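Local structure of nuclear hormone receptor FTZ-F1 (Drosophila melanogaster, 2XHS) at residues Val70-Lys73 and Asp74-Val77; Asp79-Lys82 and Leu83-Ser87; His86-Ser89 and Asp90-Leu94; Glu175-Asp178 and Asn179-Ala183. The protein probably regulates transcription as an NR5A-class nuclear hormone receptor of the fruit fly, its ligand-binding domain taking up a peptide of the partner protein Fushi tarazu. All blocks are in the same frame, centred on the assembly; numbering follows the deposited sequence.

Interaction 1 (Val70-Lys73 and Asp74-Val77); sequences VFFK and DLKV
Phe71 O and Asp74 N close the first of two overlapping i-to-i+3 turns, which carry the chain from helix 47-67 toward helix 77-102 of the nuclear receptor ligand-binding domain. Phe71 O accepts Asp74 N at 3.2 Å from above the carbonyl plane, while the Phe71 ring leads away to Met14 and Phe18 of helix 13-20. Phe72 closes the second turn: Leu75 N reaches Phe72 O at 2.7 Å, also well above the plane, with the N-H bent to 137°. The same Phe72 O takes a weak bond from Gln80 NE2, which weakly links it to the first turn of helix 77-102. The buried Phe72 ring has Leu75 beside it in an oblique approach, and both side chains lean on Leu83. Lys73 stays at the surface; with CG anti to its carbonyl carbon (chi1 -57°), the chain runs outward, and Lys73 CB lies 3.7 Å from Asp74 OD1. Lys76 then sits as N-cap of the helix. Across the second turn the apolar pair meets at Phe72 CD1 and Leu75 CD1, 4.5 Å apart.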
loop_
_atom_site.group_PDB
_atom_site.type_symbol
_atom_site.label_atom_id
_atom_site.label_comp_id
_atom_site.label_asym_id
_atom_site.label_seq_id
_atom_site.Cartn_x
_atom_site.Cartn_y
_atom_site.Cartn_z
ATOM N N VAL A 70 -2.917 -10.473 -12.027
ATOM C CA VAL A 70 -3.321 -10.928 -13.317
ATOM C C VAL A 70 -2.744 -10.050 -14.387
ATOM O O VAL A 70 -2.310 -10.528 -15.410
ATOM C CB VAL A 70 -4.833 -10.962 -13.405
ATOM C CG1 VAL A 70 -5.394 -9.785 -12.710
ATOM C CG2 VAL A 70 -5.255 -10.964 -14.820
ATOM N N PHE A 71 -2.794 -8.754 -14.187
ATOM C CA PHE A 71 -2.280 -7.822 -15.161
ATOM C C PHE A 71 -0.795 -7.795 -15.375
ATOM O O PHE A 71 -0.322 -7.634 -16.466
ATOM C CB PHE A 71 -2.766 -6.462 -14.809
ATOM C CG PHE A 71 -4.213 -6.403 -14.675
ATOM C CD1 PHE A 71 -4.989 -6.143 -15.752
ATOM C CD2 PHE A 71 -4.802 -6.637 -13.485
ATOM C CE1 PHE A 71 -6.322 -6.093 -15.635
ATOM C CE2 PHE A 71 -6.131 -6.592 -13.367
ATOM C CZ PHE A 71 -6.896 -6.322 -14.443
ATOM N N PHE A 72 -0.053 -7.924 -14.304
ATOM C CA PHE A 72 1.375 -7.901 -14.384
ATOM C C PHE A 72 1.853 -9.051 -15.183
ATOM O O PHE A 72 2.837 -8.971 -15.853
ATOM C CB PHE A 72 1.975 -7.989 -13.014
ATOM C CG PHE A 72 2.479 -6.708 -12.506
ATOM C CD1 PHE A 72 1.716 -5.598 -12.555
ATOM C CD2 PHE A 72 3.714 -6.620 -11.962
ATOM C CE1 PHE A 72 2.188 -4.450 -12.091
ATOM C CE2 PHE A 72 4.163 -5.469 -11.502
ATOM C CZ PHE A 72 3.401 -4.389 -11.561
ATOM N N LYS A 73 1.120 -10.130 -15.147
ATOM C CA LYS A 73 1.581 -11.334 -15.760
ATOM C C LYS A 73 1.839 -11.066 -17.215
ATOM O O LYS A 73 2.731 -11.633 -17.817
ATOM C CB LYS A 73 0.532 -12.414 -15.603
ATOM C CG LYS A 73 0.163 -12.679 -14.165
ATOM C CD LYS A 73 -0.488 -14.035 -14.002
ATOM C CE LYS A 73 -0.110 -14.655 -12.672
ATOM N NZ LYS A 73 -1.011 -15.757 -12.259
ATOM N N ASP A 74 1.074 -10.166 -17.776
ATOM C CA ASP A 74 1.128 -9.904 -19.183
ATOM C C ASP A 74 2.108 -8.828 -19.449
ATOM O O ASP A 74 2.137 -8.259 -20.508
ATOM C CB ASP A 74 -0.223 -9.448 -19.650
ATOM C CG ASP A 74 -1.267 -10.450 -19.375
ATOM O OD1 ASP A 74 -0.904 -11.529 -18.900
ATOM O OD2 ASP A 74 -2.434 -10.182 -19.669
ATOM N N LEU A 75 2.953 -8.570 -18.487
ATOM C CA LEU A 75 3.831 -7.452 -18.590
ATOM C C LEU A 75 5.262 -7.831 -18.462
ATOM O O LEU A 75 5.607 -8.755 -17.759
ATOM C CB LEU A 75 3.490 -6.485 -17.487
ATOM C CG LEU A 75 2.527 -5.429 -17.933
ATOM C CD1 LEU A 75 2.299 -4.484 -16.830
ATOM C CD2 LEU A 75 3.171 -4.747 -19.065
ATOM N N LYS A 76 6.105 -7.086 -19.147
ATOM C CA LYS A 76 7.523 -7.292 -19.045
ATOM C C LYS A 76 8.116 -6.632 -17.838
ATOM O O LYS A 76 7.612 -5.673 -17.323
ATOM C CB LYS A 76 8.247 -6.881 -20.315
ATOM C CG LYS A 76 8.347 -8.023 -21.306
ATOM C CD LYS A 76 9.636 -7.982 -22.110
ATOM C CE LYS A 76 9.715 -9.115 -23.113
ATOM N NZ LYS A 76 11.053 -9.170 -23.736
ATOM N N VAL A 77 9.228 -7.158 -17.405
ATOM C CA VAL A 77 9.777 -6.724 -16.180
ATOM C C VAL A 77 10.094 -5.288 -16.217
ATOM O O VAL A 77 9.882 -4.597 -15.272
ATOM C CB VAL A 77 11.031 -7.442 -15.900
ATOM C CG1 VAL A 77 11.668 -6.842 -14.711
ATOM C CG2 VAL A 77 10.724 -8.867 -15.645
#

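Interaction 2 (Asp79-Lys82 and Leu83-Ser87); sequences DQMK and LLQHS
Met81 and Gln85, one turn apart near the start of helix 77-102, run side by side and point the same way; Met81 is present as selenomethionine. Four backbone bonds form the frame. Leu83 N, Leu84 N, Gln85 N and His86 N each reach the carbonyl O four residues earlier, the straightest being Leu84 N to Gln80 O at 3.1 Å with an N-H...O angle of 172°. The shortest, Gln85 N to Met81 O, measures 2.9 Å.

Van der Waals contacts follow. Met81 bends at its last torsion (chi3 54°), which carries CE to 3.9 Å from Gln85 OE1, while the extended Gln85 chain passes over Met81 O with CG 3.5 Å from it. On another side of the helix, Leu84 CD1 lies 3.6 Å from Gln80 O and Leu83 CG rests near Asp79 O.

Charged groups form the last class. Lys82 NZ and Asp79 OD1 make a long salt bridge of 3.7 Å, but their stronger partners lie in the chain just ahead of helix 170-191: Asp79 OD2 accepts Asn169 N, and Lys82 NZ donates to Gly166 O. Gln80, Met81 and Leu84 also pack on apolar side chains of the bound peptide, consistent with the coactivator groove of nuclear receptors. The helix turn is thus divided: Gln80, Met81 and Leu84 serve the peptide, while Asp79 and Lys82, whose charges probably temper each other, hold a neighbouring loop, where Leu83 joins them by packing on Ile167.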
loop_
_atom_site.group_PDB
_atom_site.type_symbol
_atom_site.label_atom_id
_atom_site.label_comp_id
_atom_site.label_asym_id
_atom_site.label_seq_id
_atom_site.Cartn_x
_atom_site.Cartn_y
_atom_site.Cartn_z
ATOM N N ASP A 79 8.726 -2.933 -17.590
ATOM C CA ASP A 79 7.496 -2.222 -17.368
ATOM C C ASP A 79 6.965 -2.377 -15.964
ATOM O O ASP A 79 6.483 -1.450 -15.376
ATOM C CB ASP A 79 6.465 -2.673 -18.382
ATOM C CG ASP A 79 6.390 -1.764 -19.569
ATOM O OD1 ASP A 79 6.888 -0.642 -19.485
ATOM O OD2 ASP A 79 5.824 -2.166 -20.587
ATOM N N GLN A 80 7.033 -3.577 -15.440
ATOM C CA GLN A 80 6.568 -3.814 -14.113
ATOM C C GLN A 80 7.391 -3.040 -13.150
ATOM O O GLN A 80 6.893 -2.498 -12.223
ATOM C CB GLN A 80 6.709 -5.270 -13.771
ATOM C CG GLN A 80 6.273 -6.168 -14.833
ATOM C CD GLN A 80 6.349 -7.564 -14.401
ATOM O OE1 GLN A 80 7.241 -7.940 -13.697
ATOM N NE2 GLN A 80 5.433 -8.354 -14.840
HETATM N N MSE A 81 8.681 -3.000 -13.372
HETATM C CA MSE A 81 9.542 -2.307 -12.459
HETATM C C MSE A 81 9.176 -0.866 -12.407
HETATM O O MSE A 81 9.136 -0.287 -11.381
HETATM C CB MSE A 81 10.964 -2.422 -12.936
HETATM C CG MSE A 81 11.516 -3.781 -12.811
HETATM SE SE MSE A 81 13.291 -3.796 -13.357
HETATM C CE MSE A 81 13.926 -2.459 -12.273
ATOM N N LYS A 82 8.906 -0.266 -13.530
ATOM C CA LYS A 82 8.573 1.126 -13.535
ATOM C C LYS A 82 7.313 1.448 -12.803
ATOM O O LYS A 82 7.207 2.468 -12.186
ATOM C CB LYS A 82 8.460 1.603 -14.957
ATOM C CG LYS A 82 9.764 1.603 -15.677
ATOM C CD LYS A 82 9.633 2.306 -16.976
ATOM C CE LYS A 82 10.736 1.914 -17.911
ATOM N NZ LYS A 82 10.195 1.006 -18.943
ATOM N N LEU A 83 6.326 0.593 -12.929
ATOM C CA LEU A 83 5.070 0.800 -12.262
ATOM C C LEU A 83 5.196 0.724 -10.785
ATOM O O LEU A 83 4.628 1.502 -10.090
ATOM C CB LEU A 83 4.074 -0.232 -12.723
ATOM C CG LEU A 83 3.450 -0.081 -14.087
ATOM C CD1 LEU A 83 2.670 -1.286 -14.301
ATOM C CD2 LEU A 83 2.563 1.073 -14.084
ATOM N N LEU A 84 5.910 -0.267 -10.317
ATOM C CA LEU A 84 6.164 -0.450 -8.920
ATOM C C LEU A 84 6.984 0.660 -8.350
ATOM O O LEU A 84 6.764 1.083 -7.261
ATOM C CB LEU A 84 6.886 -1.750 -8.715
ATOM C CG LEU A 84 6.102 -3.035 -8.743
ATOM C CD1 LEU A 84 7.063 -4.118 -8.963
ATOM C CD2 LEU A 84 5.467 -3.234 -7.442
ATOM N N GLN A 85 7.958 1.122 -9.095
ATOM C CA GLN A 85 8.806 2.193 -8.649
ATOM C C GLN A 85 8.048 3.445 -8.446
ATOM O O GLN A 85 8.381 4.227 -7.615
ATOM C CB GLN A 85 9.883 2.458 -9.659
ATOM C CG GLN A 85 11.151 1.743 -9.396
ATOM C CD GLN A 85 12.046 1.717 -10.566
ATOM O OE1 GLN A 85 12.937 0.909 -10.636
ATOM N NE2 GLN A 85 11.826 2.600 -11.491
ATOM N N HIS A 86 7.065 3.684 -9.279
ATOM C CA HIS A 86 6.274 4.879 -9.189
ATOM C C HIS A 86 5.398 5.021 -7.984
ATOM O O HIS A 86 5.284 6.076 -7.417
ATOM C CB HIS A 86 5.408 4.979 -10.417
ATOM C CG HIS A 86 4.821 6.330 -10.626
ATOM N ND1 HIS A 86 3.475 6.575 -10.538
ATOM C CD2 HIS A 86 5.394 7.512 -10.916
ATOM C CE1 HIS A 86 3.244 7.846 -10.764
ATOM N NE2 HIS A 86 4.392 8.437 -10.995
ATOM N N SER A 87 4.707 3.969 -7.625
ATOM C CA SER A 87 3.749 4.073 -6.571
ATOM C C SER A 87 3.937 3.224 -5.395
ATOM O O SER A 87 2.991 2.910 -4.795
ATOM C CB SER A 87 2.384 3.786 -7.096
ATOM O OG SER A 87 2.501 3.038 -8.261
#

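Interaction 3 (His86-Ser89 and Asp90-Leu94); sequences HSWS and DMLVL
Ser87 O takes Met91 N at 3.2 Å with an N-H...O angle of 160°, in the middle of helix 77-102, a central helix of the three-layered ligand-binding domain. The turn around it is irregular. Ser87 has phi/psi of -120/28°, well off helical values, and His86 O stands 5.6 Å from Asp90 N, too far for the usual i-to-i+4 bond. Farther on, Leu92 N divides itself between Trp88 O and Ser89 O, both at 3.3 Å and both weak.

The side chains that touch are all buried and spread over several neighbours. The indole of Trp88 carries Ser89 CB over the centre of one face, 4.0 Å above the plane. The ring also meets Met238 and Leu239 of helix 234-240, the C-terminal helix that in this family helps form the coactivator groove. Met91, a selenomethionine, and Leu92 pack on Gln62 of helix 47-67.

Two polar ends find partners on helix 198-224: Ser89 OG bonds to Glu217 OE2, and Asp90 OD1 to His210 ND1. These pairs satisfy buried polar atoms and fasten the central helix to that neighbour. Close by, Ser87 CB meets Asp90 CB at 3.8 Å, with both side chains also on Ile158. At the indole's edge, near its plane, Leu92 CD1 comes to 4.2 Å from Trp88 CE3.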
loop_
_atom_site.group_PDB
_atom_site.type_symbol
_atom_site.label_atom_id
_atom_site.label_comp_id
_atom_site.label_asym_id
_atom_site.label_seq_id
_atom_site.Cartn_x
_atom_site.Cartn_y
_atom_site.Cartn_z
ATOM N N HIS A 86 7.065 3.684 -9.279
ATOM C CA HIS A 86 6.274 4.879 -9.189
ATOM C C HIS A 86 5.398 5.021 -7.984
ATOM O O HIS A 86 5.284 6.076 -7.417
ATOM C CB HIS A 86 5.408 4.979 -10.417
ATOM C CG HIS A 86 4.821 6.330 -10.626
ATOM N ND1 HIS A 86 3.475 6.575 -10.538
ATOM C CD2 HIS A 86 5.394 7.512 -10.916
ATOM C CE1 HIS A 86 3.244 7.846 -10.764
ATOM N NE2 HIS A 86 4.392 8.437 -10.995
ATOM N N SER A 87 4.707 3.969 -7.625
ATOM C CA SER A 87 3.749 4.073 -6.571
ATOM C C SER A 87 3.937 3.224 -5.395
ATOM O O SER A 87 2.991 2.910 -4.795
ATOM C CB SER A 87 2.384 3.786 -7.096
ATOM O OG SER A 87 2.501 3.038 -8.261
ATOM N N TRP A 88 5.124 2.822 -5.039
ATOM C CA TRP A 88 5.249 1.983 -3.872
ATOM C C TRP A 88 4.824 2.721 -2.656
ATOM O O TRP A 88 4.241 2.179 -1.780
ATOM C CB TRP A 88 6.667 1.491 -3.710
ATOM C CG TRP A 88 7.623 2.544 -3.611
ATOM C CD1 TRP A 88 8.206 3.167 -4.616
ATOM C CD2 TRP A 88 8.132 3.119 -2.431
ATOM N NE1 TRP A 88 9.053 4.097 -4.165
ATOM C CE2 TRP A 88 9.031 4.086 -2.811
ATOM C CE3 TRP A 88 7.914 2.903 -1.083
ATOM C CZ2 TRP A 88 9.697 4.843 -1.916
ATOM C CZ3 TRP A 88 8.574 3.645 -0.206
ATOM C CH2 TRP A 88 9.465 4.596 -0.612
ATOM N N SER A 89 5.169 3.981 -2.616
ATOM C CA SER A 89 4.840 4.835 -1.524
ATOM C C SER A 89 3.375 4.981 -1.454
ATOM O O SER A 89 2.820 5.007 -0.417
ATOM C CB SER A 89 5.473 6.183 -1.721
ATOM O OG SER A 89 5.474 6.522 -3.072
ATOM N N ASP A 90 2.739 5.096 -2.585
ATOM C CA ASP A 90 1.330 5.281 -2.620
ATOM C C ASP A 90 0.566 4.137 -2.067
ATOM O O ASP A 90 -0.416 4.330 -1.429
ATOM C CB ASP A 90 0.898 5.529 -4.034
ATOM C CG ASP A 90 0.793 6.961 -4.345
ATOM O OD1 ASP A 90 1.822 7.597 -4.487
ATOM O OD2 ASP A 90 -0.321 7.450 -4.461
HETATM N N MSE A 91 0.987 2.932 -2.362
HETATM C CA MSE A 91 0.352 1.764 -1.826
HETATM C C MSE A 91 0.486 1.608 -0.364
HETATM O O MSE A 91 -0.398 1.151 0.269
HETATM C CB MSE A 91 0.786 0.524 -2.532
HETATM C CG MSE A 91 -0.293 -0.071 -3.359
HETATM SE SE MSE A 91 0.334 -0.435 -5.092
HETATM C CE MSE A 91 1.888 -1.388 -4.787
ATOM N N LEU A 92 1.598 1.979 0.199
ATOM C CA LEU A 92 1.770 1.767 1.595
ATOM C C LEU A 92 0.784 2.507 2.423
ATOM O O LEU A 92 0.340 2.023 3.414
ATOM C CB LEU A 92 3.153 2.176 2.010
ATOM C CG LEU A 92 4.283 1.351 1.463
ATOM C CD1 LEU A 92 5.495 1.735 2.176
ATOM C CD2 LEU A 92 4.001 -0.072 1.696
ATOM N N VAL A 93 0.476 3.717 2.038
ATOM C CA VAL A 93 -0.468 4.526 2.752
ATOM C C VAL A 93 -1.848 3.937 2.729
ATOM O O VAL A 93 -2.492 3.796 3.727
ATOM C CB VAL A 93 -0.502 5.876 2.082
ATOM C CG1 VAL A 93 -1.509 6.761 2.688
ATOM C CG2 VAL A 93 0.823 6.501 2.174
ATOM N N LEU A 94 -2.280 3.554 1.558
ATOM C CA LEU A 94 -3.554 2.937 1.401
ATOM C C LEU A 94 -3.610 1.650 2.162
ATOM O O LEU A 94 -4.565 1.352 2.800
ATOM C CB LEU A 94 -3.771 2.661 -0.059
ATOM C CG LEU A 94 -5.089 2.016 -0.425
ATOM C CD1 LEU A 94 -6.131 3.017 -0.498
ATOM C CD2 LEU A 94 -4.923 1.379 -1.720
#

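Interaction 4 (Glu175-Asp178 and Asn179-Ala183); sequences EGHD and NVQAA
Residues Glu175-Asp178 and Asn179-Ala183 form a one-turn contact within helix 170-191, toward the outside of the domain, with Asn179 over Glu175, Val180 over Gly176 and Gln181 over His177. Glu175 O is gripped twice by one residue: Asn179 N reaches it at 2.8 Å, and Asn179 ND2 adds a weak, bent bond of 3.0 Å. The amide leans back along the helix, a weak restraint at most on its rotation. The next backbone bonds follow in step, Val180 N to Gly176 O at 3.1 Å being the straightest, with 170° at the hydrogen; Ala182 N to Asp178 O is weak.

Gln181 carries much of the side-chain contact, though a neighbouring molecule in the crystal touches it and may influence its pose. Its extended chain crosses the His177 ring obliquely, the amide and ring planes 44° apart, and CD comes to 3.9 Å from His177 CE1. The His177 side chain leaves trans to its backbone N, which swings the ring toward the amide of Gln181. Asp178 runs alongside Gln181 and points the same way, their carboxylate and amide planes 25° apart, although OD1 to NE2 is 3.7 Å. The same Asp178 OD1 sits at the edge of the His177 ring, in its plane.

On the inward side Val180 is buried against Cys153 and Leu157 of helix 148-159. Glu175, Asp178 and Asn179 toward solvent, Gly176 and Val180 inside, and His177 and Gln181 at the border, touching Leu157, make an amphipathic helix, here at the periphery of the three-layered helical sandwich.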
loop_
_atom_site.group_PDB
_atom_site.type_symbol
_atom_site.label_atom_id
_atom_site.label_comp_id
_atom_site.label_asym_id
_atom_site.label_seq_id
_atom_site.Cartn_x
_atom_site.Cartn_y
_atom_site.Cartn_z
ATOM N N GLU A 175 -5.767 -0.614 -20.274
ATOM C CA GLU A 175 -6.928 -1.451 -20.268
ATOM C C GLU A 175 -7.259 -1.949 -18.898
ATOM O O GLU A 175 -8.379 -1.872 -18.454
ATOM C CB GLU A 175 -6.673 -2.639 -21.163
ATOM C CG GLU A 175 -6.742 -2.322 -22.614
ATOM C CD GLU A 175 -6.457 -3.515 -23.467
ATOM O OE1 GLU A 175 -6.208 -4.585 -22.900
ATOM O OE2 GLU A 175 -6.472 -3.383 -24.699
ATOM N N GLY A 176 -6.254 -2.419 -18.199
ATOM C CA GLY A 176 -6.463 -2.895 -16.866
ATOM C C GLY A 176 -6.934 -1.796 -15.970
ATOM O O GLY A 176 -7.799 -1.978 -15.175
ATOM N N HIS A 177 -6.348 -0.636 -16.088
ATOM C CA HIS A 177 -6.765 0.422 -15.238
ATOM C C HIS A 177 -8.189 0.684 -15.553
ATOM O O HIS A 177 -8.989 0.893 -14.697
ATOM C CB HIS A 177 -5.946 1.649 -15.545
ATOM C CG HIS A 177 -6.259 2.818 -14.682
ATOM N ND1 HIS A 177 -7.268 3.696 -14.965
ATOM C CD2 HIS A 177 -5.693 3.254 -13.542
ATOM C CE1 HIS A 177 -7.307 4.629 -14.043
ATOM N NE2 HIS A 177 -6.366 4.380 -13.162
ATOM N N ASP A 178 -8.507 0.695 -16.820
ATOM C CA ASP A 178 -9.839 0.990 -17.251
ATOM C C ASP A 178 -10.888 -0.012 -16.840
ATOM O O ASP A 178 -12.005 0.343 -16.581
ATOM C CB ASP A 178 -9.861 1.354 -18.704
ATOM C CG ASP A 178 -9.391 2.743 -18.926
ATOM O OD1 ASP A 178 -9.299 3.498 -17.962
ATOM O OD2 ASP A 178 -9.123 3.110 -20.062
ATOM N N ASN A 179 -10.533 -1.274 -16.807
ATOM C CA ASN A 179 -11.424 -2.296 -16.324
ATOM C C ASN A 179 -11.757 -2.198 -14.893
ATOM O O ASN A 179 -12.872 -2.331 -14.496
ATOM C CB ASN A 179 -10.741 -3.609 -16.445
ATOM C CG ASN A 179 -11.028 -4.255 -17.702
ATOM O OD1 ASN A 179 -11.402 -5.399 -17.727
ATOM N ND2 ASN A 179 -10.869 -3.536 -18.784
ATOM N N VAL A 180 -10.737 -2.006 -14.112
ATOM C CA VAL A 180 -10.866 -1.926 -12.699
ATOM C C VAL A 180 -11.718 -0.761 -12.309
ATOM O O VAL A 180 -12.469 -0.847 -11.384
ATOM C CB VAL A 180 -9.516 -1.811 -12.090
ATOM C CG1 VAL A 180 -9.625 -1.789 -10.634
ATOM C CG2 VAL A 180 -8.724 -2.975 -12.506
ATOM N N GLN A 181 -11.610 0.335 -13.023
ATOM C CA GLN A 181 -12.409 1.478 -12.707
ATOM C C GLN A 181 -13.834 1.124 -12.874
ATOM O O GLN A 181 -14.677 1.473 -12.087
ATOM C CB GLN A 181 -12.128 2.555 -13.706
ATOM C CG GLN A 181 -11.062 3.452 -13.311
ATOM C CD GLN A 181 -11.182 4.767 -13.960
ATOM O OE1 GLN A 181 -11.042 5.790 -13.318
ATOM N NE2 GLN A 181 -11.436 4.763 -15.242
ATOM N N ALA A 182 -14.108 0.449 -13.952
ATOM C CA ALA A 182 -15.430 0.043 -14.255
ATOM C C ALA A 182 -15.941 -0.937 -13.257
ATOM O O ALA A 182 -17.061 -0.887 -12.864
ATOM C CB ALA A 182 -15.434 -0.547 -15.552
ATOM N N ALA A 183 -15.117 -1.872 -12.872
ATOM C CA ALA A 183 -15.543 -2.847 -11.920
ATOM C C ALA A 183 -15.852 -2.164 -10.629
ATOM O O ALA A 183 -16.771 -2.528 -9.956
ATOM C CB ALA A 183 -14.489 -3.863 -11.728
#

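Interactions 2 and 3 lie on the same helix, 77-102, and share His86 and Ser87, yet differ in setting: interaction 2 is partly buried and faces the bound peptide, whereas interaction 3 is fully buried near the centre of the chain. Interactions 1 and 4 are farther out, each about 19 Å from the chain centre, the first in a connecting loop and the second on helix 170-191. Interaction 1 touches both 2 and 4: Phe72 CE1 packs 3.9 Å from Leu83 CD1, and Phe71 CE1 lies against Gly176. Turn bonds and apolar packing hold interaction 1, charged and amide groups mark 2 and 4, and buried polar atoms in interaction 3 bond to a neighbouring helix.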